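Local coordinates for ureidoglycolate hydrolase (Arabidopsis thaliana, PDB 4PXB), which hydrolyses (S)-ureidoglycolate to glyoxylate, ammonium and carbon dioxide with two manganese ions per subunit, the last step of plant purine breakdown without urea as an intermediate, at residues His92-Pro97 and Ser136-Arg141; Lys101-Val106 and Glu206-Gln211; Gly243-Val248 and Asn294-Lys299; Asp278-Val283 and Asp305-Asp310. The protein carries 1 engineered substitution. All blocks are in the same frame, centred on the assembly; numbering follows the deposited sequence.

Contact 1 (His92-Pro97 and Ser136-Arg141). Engineered in segment 136-141: A137 (natural residue Glu). With MN (manganese (II) ion), chain C; MN (manganese (II) ion), chain D; UGC ((2S)-(carbamoylamino)(hydroxy)ethanoic acid), chain E.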
# COMPACT_ATOMS: atom_id res chain seq x y z
N HIS A 92 2.56 11.33 -24.77
CA HIS A 92 1.82 10.24 -24.15
C HIS A 92 0.54 10.79 -23.54
O HIS A 92 0.38 12.00 -23.41
CB HIS A 92 2.67 9.63 -23.05
CG HIS A 92 2.96 10.58 -21.94
ND1 HIS A 92 2.26 10.54 -20.74
CD2 HIS A 92 3.83 11.60 -21.83
CE1 HIS A 92 2.70 11.50 -19.95
NE2 HIS A 92 3.66 12.16 -20.59
N ILE A 93 -0.39 9.91 -23.17
CA ILE A 93 -1.58 10.39 -22.47
C ILE A 93 -1.81 9.66 -21.15
O ILE A 93 -2.77 9.95 -20.44
CB ILE A 93 -2.86 10.30 -23.33
CG1 ILE A 93 -3.16 8.84 -23.69
CG2 ILE A 93 -2.74 11.21 -24.56
CD1 ILE A 93 -4.49 8.67 -24.45
N ASP A 94 -0.94 8.71 -20.82
CA ASP A 94 -1.09 8.07 -19.51
C ASP A 94 -0.72 9.06 -18.41
O ASP A 94 0.02 10.02 -18.65
CB ASP A 94 -0.36 6.72 -19.40
CG ASP A 94 1.15 6.81 -19.57
OD1 ASP A 94 1.63 7.73 -20.26
OD2 ASP A 94 1.85 5.92 -19.04
N ALA A 95 -1.28 8.84 -17.22
CA ALA A 95 -1.14 9.76 -16.09
C ALA A 95 -0.91 8.97 -14.82
O ALA A 95 -1.66 8.04 -14.51
CB ALA A 95 -2.41 10.60 -15.93
N ILE A 96 0.12 9.35 -14.07
CA ILE A 96 0.38 8.67 -12.80
C ILE A 96 -0.73 9.03 -11.80
O ILE A 96 -1.43 10.03 -11.99
CB ILE A 96 1.79 9.01 -12.23
CG1 ILE A 96 1.84 10.45 -11.71
CG2 ILE A 96 2.86 8.78 -13.27
CD1 ILE A 96 3.24 10.83 -11.20
N PRO A 97 -0.91 8.20 -10.75
CA PRO A 97 -2.00 8.44 -9.79
C PRO A 97 -2.04 9.86 -9.23
O PRO A 97 -1.01 10.39 -8.79
CB PRO A 97 -1.69 7.45 -8.66
CG PRO A 97 -1.02 6.31 -9.36
CD PRO A 97 -0.17 6.96 -10.43
N SER A 136 2.63 4.45 -23.74
CA SER A 136 2.77 4.80 -22.32
C SER A 136 4.14 5.43 -22.10
O SER A 136 5.13 4.95 -22.66
CB SER A 136 2.66 3.54 -21.45
OG SER A 136 3.13 3.78 -20.13
N ALA A 137 4.20 6.49 -21.31
CA ALA A 137 5.50 7.03 -20.90
C ALA A 137 5.75 6.79 -19.41
O ALA A 137 6.91 6.74 -18.98
CB ALA A 137 5.60 8.51 -21.23
N GLU A 138 4.69 6.62 -18.63
CA GLU A 138 4.83 6.53 -17.17
C GLU A 138 5.10 5.10 -16.71
O GLU A 138 4.58 4.15 -17.30
CB GLU A 138 3.59 7.07 -16.47
CG GLU A 138 3.20 8.47 -16.91
CD GLU A 138 4.15 9.55 -16.38
OE1 GLU A 138 5.27 9.24 -15.91
OE2 GLU A 138 3.76 10.73 -16.45
N PRO A 139 5.90 4.95 -15.64
CA PRO A 139 6.33 3.63 -15.18
C PRO A 139 5.33 2.99 -14.21
O PRO A 139 5.64 1.97 -13.62
CB PRO A 139 7.63 3.94 -14.43
CG PRO A 139 7.39 5.32 -13.85
CD PRO A 139 6.53 6.05 -14.89
N THR A 140 4.15 3.58 -14.08
CA THR A 140 3.17 3.19 -13.06
C THR A 140 2.82 1.71 -13.01
O THR A 140 2.82 1.10 -11.93
CB THR A 140 1.88 3.99 -13.24
OG1 THR A 140 2.20 5.38 -13.30
CG2 THR A 140 0.88 3.72 -12.08
N ARG A 141 2.52 1.12 -14.16
CA ARG A 141 1.99 -0.24 -14.14
C ARG A 141 3.06 -1.32 -14.02
O ARG A 141 2.95 -2.20 -13.17
CB ARG A 141 1.11 -0.54 -15.37
CG ARG A 141 0.44 -1.91 -15.25
CD ARG A 141 -0.73 -2.09 -16.20
NE ARG A 141 -1.49 -3.29 -15.86
CZ ARG A 141 -2.67 -3.61 -16.37
NH1 ARG A 141 -3.26 -2.82 -17.26
NH2 ARG A 141 -3.28 -4.73 -15.98
MN MN C . 5.17 13.76 -19.82
MN MN D . 4.95 12.65 -16.27
O3 UGC E . 9.08 11.29 -14.14
C3 UGC E . 9.07 11.83 -15.27
O4 UGC E . 10.13 12.37 -15.75
C2 UGC E . 7.79 11.96 -16.02
O2 UGC E . 6.87 10.95 -15.91
N2 UGC E . 8.00 12.35 -17.38
C1 UGC E . 7.49 13.69 -17.42
O1 UGC E . 7.03 14.14 -16.36
N1 UGC E . 7.50 14.48 -18.62
O HOH W 1 0.17 5.88 -15.14
O HOH W 2 1.59 11.47 -15.05
O HOH W 3 6.81 13.03 -21.30
O HOH W 4 5.67 11.73 -18.37

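Contact 2 (Lys101-Val106 and Glu206-Gln211). With MN (manganese (II) ion), chain C; MN (manganese (II) ion), chain D; UGC ((2S)-(carbamoylamino)(hydroxy)ethanoic acid), chain E.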
# COMPACT_ATOMS: atom_id res chain seq x y z
N LYS A 101 -3.72 17.31 -15.76
CA LYS A 101 -4.40 17.11 -17.04
C LYS A 101 -3.54 17.50 -18.24
O LYS A 101 -4.00 17.34 -19.38
CB LYS A 101 -5.67 18.00 -17.11
CG LYS A 101 -6.62 17.91 -15.94
CD LYS A 101 -7.88 18.76 -16.19
CE LYS A 101 -7.57 20.24 -16.39
NZ LYS A 101 -8.81 21.08 -16.48
N TYR A 102 -2.33 18.02 -18.01
CA TYR A 102 -1.55 18.63 -19.10
C TYR A 102 -0.28 17.87 -19.49
O TYR A 102 0.17 17.91 -20.64
CB TYR A 102 -1.18 20.08 -18.74
CG TYR A 102 -2.37 20.98 -18.52
CD1 TYR A 102 -2.85 21.79 -19.55
CD2 TYR A 102 -3.03 21.00 -17.30
CE1 TYR A 102 -3.96 22.61 -19.35
CE2 TYR A 102 -4.14 21.82 -17.09
CZ TYR A 102 -4.59 22.62 -18.12
OH TYR A 102 -5.70 23.42 -17.92
N ASP A 103 0.31 17.19 -18.51
CA ASP A 103 1.48 16.36 -18.75
C ASP A 103 1.19 15.35 -19.87
O ASP A 103 0.25 14.55 -19.75
CB ASP A 103 1.80 15.65 -17.44
CG ASP A 103 3.03 14.81 -17.52
OD1 ASP A 103 3.75 14.87 -18.52
OD2 ASP A 103 3.28 14.08 -16.56
N GLY A 104 1.97 15.40 -20.94
CA GLY A 104 1.82 14.47 -22.06
C GLY A 104 0.70 14.89 -23.00
O GLY A 104 0.91 15.02 -24.21
N VAL A 105 -0.49 15.09 -22.44
CA VAL A 105 -1.69 15.37 -23.22
C VAL A 105 -1.54 16.58 -24.14
O VAL A 105 -2.03 16.58 -25.29
CB VAL A 105 -2.89 15.58 -22.29
CG1 VAL A 105 -4.15 15.91 -23.10
CG2 VAL A 105 -3.12 14.34 -21.43
N VAL A 106 -0.88 17.63 -23.65
CA VAL A 106 -0.68 18.82 -24.48
C VAL A 106 0.05 18.47 -25.78
O VAL A 106 -0.31 18.95 -26.85
CB VAL A 106 0.08 19.92 -23.71
CG1 VAL A 106 0.51 21.05 -24.65
CG2 VAL A 106 -0.80 20.48 -22.57
N GLU A 206 8.76 16.89 -29.69
CA GLU A 206 7.74 16.71 -28.67
C GLU A 206 7.42 18.05 -28.03
O GLU A 206 8.31 18.72 -27.51
CB GLU A 206 8.19 15.70 -27.61
CG GLU A 206 7.18 15.47 -26.49
CD GLU A 206 7.51 14.25 -25.64
OE1 GLU A 206 8.64 13.71 -25.75
OE2 GLU A 206 6.63 13.81 -24.85
N LEU A 207 6.14 18.45 -28.08
CA LEU A 207 5.68 19.62 -27.35
C LEU A 207 5.28 19.17 -25.94
O LEU A 207 4.62 18.14 -25.78
CB LEU A 207 4.49 20.26 -28.09
CG LEU A 207 3.64 21.31 -27.37
CD1 LEU A 207 4.44 22.58 -27.10
CD2 LEU A 207 2.36 21.62 -28.17
N HIS A 208 5.70 19.91 -24.91
CA HIS A 208 5.43 19.47 -23.55
C HIS A 208 5.42 20.65 -22.58
O HIS A 208 6.16 21.62 -22.79
CB HIS A 208 6.51 18.46 -23.12
CG HIS A 208 6.09 17.57 -21.99
ND1 HIS A 208 5.95 18.02 -20.70
CD2 HIS A 208 5.78 16.25 -21.98
CE1 HIS A 208 5.57 17.00 -19.93
NE2 HIS A 208 5.46 15.93 -20.68
N ILE A 209 4.60 20.60 -21.53
CA ILE A 209 4.70 21.64 -20.51
C ILE A 209 6.09 21.55 -19.88
O ILE A 209 6.68 20.47 -19.82
CB ILE A 209 3.60 21.53 -19.41
CG1 ILE A 209 3.66 20.17 -18.70
CG2 ILE A 209 2.25 21.76 -20.01
CD1 ILE A 209 2.88 20.16 -17.37
N GLU A 210 6.62 22.69 -19.43
CA GLU A 210 7.97 22.73 -18.87
C GLU A 210 8.18 21.80 -17.68
O GLU A 210 9.24 21.17 -17.57
CB GLU A 210 8.35 24.16 -18.46
CG GLU A 210 9.77 24.22 -17.89
CD GLU A 210 10.09 25.55 -17.25
OE1 GLU A 210 9.53 26.59 -17.68
OE2 GLU A 210 10.92 25.57 -16.31
N GLN A 211 7.18 21.73 -16.79
CA GLN A 211 7.33 21.03 -15.50
C GLN A 211 8.41 21.68 -14.65
O GLN A 211 9.10 21.03 -13.86
CB GLN A 211 7.56 19.52 -15.68
CG GLN A 211 6.50 18.88 -16.57
CD GLN A 211 6.77 17.41 -16.86
OE1 GLN A 211 7.76 17.05 -17.51
NE2 GLN A 211 5.88 16.55 -16.40
MN MN C . 5.17 13.76 -19.82
MN MN D . 4.95 12.65 -16.27
O3 UGC E . 9.08 11.29 -14.14
C3 UGC E . 9.07 11.83 -15.27
O4 UGC E . 10.13 12.37 -15.75
C2 UGC E . 7.79 11.96 -16.02
O2 UGC E . 6.87 10.95 -15.91
N2 UGC E . 8.00 12.35 -17.38
C1 UGC E . 7.49 13.69 -17.42
O1 UGC E . 7.03 14.14 -16.36
N1 UGC E . 7.50 14.48 -18.62
O HOH W 5 2.85 18.25 -21.63
O HOH W 6 3.24 16.67 -23.85
O HOH W 3 6.81 13.03 -21.30
O HOH W 4 5.67 11.73 -18.37

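Contact 3 (Gly243-Val248 and Asn294-Lys299). With UGC ((2S)-(carbamoylamino)(hydroxy)ethanoic acid), chain H.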
# COMPACT_ATOMS: atom_id res chain seq x y z
N GLY A 243 6.49 -11.00 12.58
CA GLY A 243 5.92 -11.53 13.79
C GLY A 243 5.06 -10.55 14.56
O GLY A 243 4.67 -9.49 14.06
N HIS A 244 4.78 -10.91 15.80
CA HIS A 244 3.78 -10.22 16.60
C HIS A 244 4.30 -8.90 17.19
O HIS A 244 5.28 -8.90 17.92
CB HIS A 244 3.33 -11.16 17.72
CG HIS A 244 2.05 -10.76 18.38
ND1 HIS A 244 1.96 -9.67 19.21
CD2 HIS A 244 0.82 -11.33 18.35
CE1 HIS A 244 0.71 -9.56 19.65
NE2 HIS A 244 0.01 -10.56 19.14
N ALA A 245 3.62 -7.79 16.89
CA ALA A 245 4.09 -6.46 17.30
C ALA A 245 4.11 -6.28 18.80
O ALA A 245 4.88 -5.47 19.33
CB ALA A 245 3.21 -5.36 16.66
N GLY A 246 3.26 -7.02 19.51
CA GLY A 246 3.18 -6.89 20.95
C GLY A 246 4.13 -7.80 21.69
O GLY A 246 4.58 -7.47 22.78
N ALA A 247 4.45 -8.95 21.09
CA ALA A 247 5.14 -10.00 21.83
C ALA A 247 6.62 -10.19 21.48
O ALA A 247 7.37 -10.73 22.28
CB ALA A 247 4.38 -11.31 21.70
N VAL A 248 7.05 -9.75 20.30
CA VAL A 248 8.47 -9.86 19.96
C VAL A 248 9.22 -8.69 20.57
O VAL A 248 9.04 -7.54 20.15
CB VAL A 248 8.71 -9.88 18.44
CG1 VAL A 248 10.20 -10.08 18.16
CG2 VAL A 248 7.89 -11.00 17.78
N ASN A 294 -0.52 -4.42 13.87
CA ASN A 294 0.01 -5.29 14.93
C ASN A 294 0.88 -6.44 14.42
O ASN A 294 1.05 -7.46 15.10
CB ASN A 294 -1.10 -5.80 15.86
CG ASN A 294 -2.27 -6.42 15.11
OD1 ASN A 294 -2.42 -6.24 13.90
ND2 ASN A 294 -3.12 -7.15 15.84
N SER A 295 1.47 -6.23 13.24
CA SER A 295 2.37 -7.21 12.63
C SER A 295 3.68 -6.52 12.23
O SER A 295 3.66 -5.57 11.45
CB SER A 295 1.71 -7.82 11.39
OG SER A 295 2.39 -8.96 10.92
N ILE A 296 4.81 -6.98 12.76
CA ILE A 296 6.10 -6.39 12.38
C ILE A 296 6.38 -6.65 10.89
O ILE A 296 6.29 -7.79 10.43
CB ILE A 296 7.25 -6.96 13.22
CG1 ILE A 296 6.95 -6.83 14.73
CG2 ILE A 296 8.57 -6.27 12.86
CD1 ILE A 296 7.91 -7.64 15.64
N PRO A 297 6.72 -5.59 10.13
CA PRO A 297 6.97 -5.83 8.70
C PRO A 297 8.08 -6.86 8.46
O PRO A 297 9.18 -6.70 8.99
CB PRO A 297 7.43 -4.45 8.20
CG PRO A 297 6.75 -3.48 9.11
CD PRO A 297 6.74 -4.16 10.47
N SER A 298 7.77 -7.88 7.66
CA SER A 298 8.73 -8.91 7.31
C SER A 298 9.31 -8.64 5.93
O SER A 298 10.34 -9.18 5.58
CB SER A 298 8.07 -10.30 7.33
OG SER A 298 6.89 -10.30 6.54
N LYS A 299 8.63 -7.80 5.16
CA LYS A 299 9.16 -7.35 3.88
C LYS A 299 8.86 -5.88 3.70
O LYS A 299 7.77 -5.41 4.03
CB LYS A 299 8.56 -8.14 2.71
CG LYS A 299 9.08 -9.55 2.60
CD LYS A 299 8.66 -10.20 1.28
CE LYS A 299 9.08 -11.67 1.26
NZ LYS A 299 8.83 -12.32 -0.06
O3 UGC H . -1.90 -7.39 18.58
C3 UGC H . -2.37 -8.24 19.36
O4 UGC H . -2.11 -8.20 20.62
C2 UGC H . -3.15 -9.39 18.84
O2 UGC H . -3.98 -9.19 17.77
N2 UGC H . -3.81 -10.07 19.92
C1 UGC H . -3.22 -11.39 19.97
O1 UGC H . -2.35 -11.64 19.12
N1 UGC H . -3.63 -12.37 20.95
O HOH W 7 4.86 -9.92 10.56

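Contact 4 (Asp278-Val283 and Asp305-Asp310). With UGC ((2S)-(carbamoylamino)(hydroxy)ethanoic acid), chain E.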
# COMPACT_ATOMS: atom_id res chain seq x y z
N ASP A 278 21.56 20.09 -9.44
CA ASP A 278 20.94 19.38 -10.56
C ASP A 278 20.63 17.92 -10.24
O ASP A 278 19.92 17.23 -10.99
CB ASP A 278 21.84 19.45 -11.80
CG ASP A 278 21.92 20.86 -12.38
OD1 ASP A 278 20.85 21.50 -12.52
OD2 ASP A 278 23.04 21.32 -12.69
N THR A 279 21.17 17.44 -9.12
CA THR A 279 20.99 16.06 -8.70
C THR A 279 19.70 15.92 -7.90
O THR A 279 19.45 16.71 -6.99
CB THR A 279 22.16 15.60 -7.81
OG1 THR A 279 23.39 16.00 -8.41
CG2 THR A 279 22.15 14.08 -7.63
N VAL A 280 18.90 14.91 -8.23
CA VAL A 280 17.67 14.65 -7.48
C VAL A 280 17.54 13.16 -7.19
O VAL A 280 18.10 12.32 -7.89
CB VAL A 280 16.40 15.12 -8.25
CG1 VAL A 280 16.38 16.64 -8.39
CG2 VAL A 280 16.33 14.47 -9.62
N GLY A 281 16.79 12.83 -6.15
CA GLY A 281 16.53 11.43 -5.84
C GLY A 281 15.31 11.40 -4.96
O GLY A 281 15.11 12.30 -4.15
N THR A 282 14.48 10.37 -5.12
CA THR A 282 13.19 10.35 -4.43
C THR A 282 12.82 8.93 -4.10
O THR A 282 13.04 8.03 -4.91
CB THR A 282 12.09 10.90 -5.36
OG1 THR A 282 12.49 12.18 -5.87
CG2 THR A 282 10.75 11.06 -4.61
N VAL A 283 12.26 8.71 -2.92
CA VAL A 283 11.57 7.46 -2.65
C VAL A 283 10.07 7.73 -2.76
O VAL A 283 9.44 8.23 -1.81
CB VAL A 283 11.95 6.89 -1.27
CG1 VAL A 283 11.15 5.62 -0.98
CG2 VAL A 283 13.45 6.58 -1.21
N ASP A 305 13.79 6.78 -7.48
CA ASP A 305 13.99 7.50 -8.72
C ASP A 305 15.19 8.40 -8.47
O ASP A 305 15.24 9.08 -7.45
CB ASP A 305 12.74 8.34 -9.01
CG ASP A 305 12.89 9.24 -10.23
OD1 ASP A 305 13.61 10.27 -10.14
OD2 ASP A 305 12.28 8.93 -11.27
N THR A 306 16.19 8.38 -9.36
CA THR A 306 17.29 9.33 -9.22
C THR A 306 17.83 9.76 -10.58
O THR A 306 17.89 8.96 -11.51
CB THR A 306 18.42 8.80 -8.27
OG1 THR A 306 19.32 9.86 -7.94
CG2 THR A 306 19.18 7.67 -8.91
N ARG A 307 18.17 11.05 -10.71
CA ARG A 307 18.55 11.63 -12.00
C ARG A 307 19.58 12.73 -11.82
O ARG A 307 19.74 13.29 -10.72
CB ARG A 307 17.33 12.26 -12.69
CG ARG A 307 16.04 11.47 -12.52
CD ARG A 307 14.87 12.16 -13.15
NE ARG A 307 13.62 11.55 -12.70
CZ ARG A 307 12.45 11.77 -13.29
NH1 ARG A 307 12.38 12.59 -14.34
NH2 ARG A 307 11.36 11.18 -12.82
N ASP A 308 20.27 13.06 -12.91
CA ASP A 308 21.16 14.21 -12.93
C ASP A 308 21.43 14.53 -14.39
O ASP A 308 21.35 13.64 -15.25
CB ASP A 308 22.47 13.89 -12.18
CG ASP A 308 23.26 15.13 -11.81
OD1 ASP A 308 23.25 16.11 -12.59
OD2 ASP A 308 23.90 15.14 -10.73
N ILE A 309 21.73 15.79 -14.69
CA ILE A 309 22.13 16.12 -16.06
C ILE A 309 23.49 15.48 -16.35
O ILE A 309 23.78 15.11 -17.50
CB ILE A 309 22.15 17.66 -16.33
CG1 ILE A 309 22.49 17.96 -17.79
CG2 ILE A 309 23.13 18.36 -15.42
CD1 ILE A 309 21.61 17.25 -18.80
N ASP A 310 24.29 15.32 -15.30
CA ASP A 310 25.60 14.68 -15.44
C ASP A 310 25.50 13.19 -15.11
O ASP A 310 25.21 12.82 -13.97
CB ASP A 310 26.62 15.35 -14.52
CG ASP A 310 28.02 14.81 -14.72
OD1 ASP A 310 28.34 13.73 -14.18
OD2 ASP A 310 28.80 15.45 -15.46
O3 UGC E . 9.08 11.29 -14.14
C3 UGC E . 9.07 11.83 -15.27
O4 UGC E . 10.13 12.37 -15.75
C2 UGC E . 7.79 11.96 -16.02
O2 UGC E . 6.87 10.95 -15.91
N2 UGC E . 8.00 12.35 -17.38
C1 UGC E . 7.49 13.69 -17.42
O1 UGC E . 7.03 14.14 -16.36
N1 UGC E . 7.50 14.48 -18.62
O HOH W 8 14.16 11.94 -8.05

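Contact 1 (His92-Pro97 and Ser136-Arg141)
The methyl carbon of A137 rests over one face of the H92 imidazole, CB lying 3.8 Å from the ring centroid in a CH-pi contact displaced toward the rim. A137 is an engineered residue, Glu in the natural protein, at a position that binds substrate. From the ring, NE2 binds one manganese ion at 2.3 Å; OE2 of E138 binds the other at the same distance, and the imidazole and carboxylate planes stand 83° apart. E138 reaches its ion through a chain bent at chi2 (-72°), and its OE1 accepts a hydrogen bond from ND2 of N294 of the second subunit. D103 bridges the two ions, and H208 and H402 complete the protein ligands of this co-catalytic dinuclear centre of the M20 peptidase family. Behind the first shell, D94 holds the 136-138 backbone. Its OD1 takes the nearly straight bond from A137 N (3.0 Å, 177°), while OD2 is gripped twice, by E138 N on the syn side, a little out of the plane, and by S136 OG, 2.7 Å away and well above the carboxylate plane. An aspartate suits this place because its short side chain offers two acceptors to successive amides; OD1 also receives a weak bond from H92 ND1. Farther out, I96 CG2 packs 3.5 Å from E138 CD, and a water joins I96 N to E138 OE2. P97 CD meets T140 CG2.

Contact 2 (Lys101-Val106 and Glu206-Gln211)
D103 OD1 and H208 NE2 converge on one manganese ion, at 2.2 and 2.4 Å. The two atoms are 3.0 Å apart as fellow ligands, without a hydrogen bond between them. D103 OD2 reaches the second ion at 2.2 Å, and the carboxylate thereby bridges the pair, a task for which aspartate is well suited with its two oxygens on a short stem. While H208 NE2 binds the metal, ND1 donates to I209 O over 2.7 Å, nearly straight at 169° and on a carbonyl lone pair, which helps fix the imidazole's rotation. Q211, with its chain extended beyond CG, sends NE2 to O1 of the bound ureidoglycolate (2.7 Å), while its OE1 accepts a weak bond from the ligand's N1. Beneath the metal site the contact turns apolar: V106 CG1 meets L207 CD2 at 4.0 Å, and I209 CG2 lies against Y102 CB and V106 CG2. One water connects Y102 O with I209 N; another donates to L207 O and, weakly, to G104 O. Thus the N-terminal end of helix 105-120 is set against the C-terminal end of strand 201-209, with strand 389-394 beside that strand and helices 17-28 and 410-429 packing on V106.

Contact 3 (Gly243-Val248 and Asn294-Lys299)
I296 reaches across to the 243-248 turn with each carbon of its longer branch in contact: CB lies 3.7 Å from G243 O, CG1 approaches A245 CA, and CD1 ends 3.7 Å from V248 CB and close to H244 O. CG1 lies beside the backbone N (chi1 -53°), which directs this branch at the turn, and a long branched aliphatic chain fits a surface made of small residues and a valine. The backbones are tied by I296 N to G243 O (2.8 Å) and by A245 N to N294 O (3.1 Å). G243 has phi 119°, a backbone shape readily open to a residue without a side chain. H244 and N294 bind the substrate: H244 NE2 donates to O1 of ureidoglycolate over 2.6 Å, and N294 ND2 donates to O3 over 3.0 Å. G246 N donates to H244 ND1, steadying the ring. This substrate belongs to the active site of the second subunit, and the H244 ring stacks on that of H402 of the second subunit. The short, weakly bonded strand 243-244 runs antiparallel to the start of strand 295-308, in the region involved in dimerization, with R253 packed against I296 and strand 280-289 flanking P297 and S298.

Contact 4 (Asp278-Val283 and Asp305-Asp310)
Strands 280-289 and 295-308 form a beta hairpin in the region involved in dimerization, and here its far ends pair antiparallel, with an angle of 174° between the short segments. V280 with R307 and T282 with D305 are hydrogen-bonded pairs, each joined by reciprocal backbone bonds. Between them lies the non-hydrogen-bonded pair of G281 and T306, where the glycine lets the strands close in until G281 CA is 3.1 Å from D305 O. V280 O accepts twice, from R307 N and from T306 OG1 at 2.7 Å; with OG1 anti to the backbone N (chi1 -168°), the hydroxyl reaches the carbonyl of the neighbouring strand. Past the paired region T279 OG1 donates to D308 OD2 over 2.5 Å, from well above the carboxylate plane. D308 OD1 accepts from D310 N, closing an Asx turn just before helix 311-332, and its OD2 also forms a salt bridge with R313. Alongside, the D278 and I309 side chains lie side by side, D278 CB against I309 CG2.

R307 stands on the same face as V280, T282 and D305, its CB 3.9 Å from V280 CG2. The guanidinium grips D305 side-on, NE to OD1 and NH2 to OD2, both 2.9 Å, with OD1 using its syn lone pair. The adjoining edge, which shares NH2, holds the carboxylate of ureidoglycolate: NH1 donates to O4 (2.7 Å) and NH2 to O3 (2.6 Å, 167°). Arginine suits the place because its several N-H groups can serve two carboxylates at once. The D305 pairing fixes the guanidinium's rotation, so that NH1 and NH2 face the acid end of the substrate.

All four contacts are largely buried, yet they differ in kind. Contacts 1 and 2 interlock directly in the catalytic half of the chain, sharing both manganese ions, two bound waters and one ureidoglycolate; metal coordination dominates there, backed by loop-ordering hydrogen bonds in the first and an apolar floor in the second. Contacts 3 and 4 share strand 295-308 but sit about 34 Å apart, centre to centre, and rely on antiparallel pairing. Contact 4 supplies an arginine to the same substrate as contacts 1 and 2, whereas contact 3, about 45 Å from contact 2 between centres, lends its histidine and asparagine to the other subunit's site, making each active site a product of the dimer.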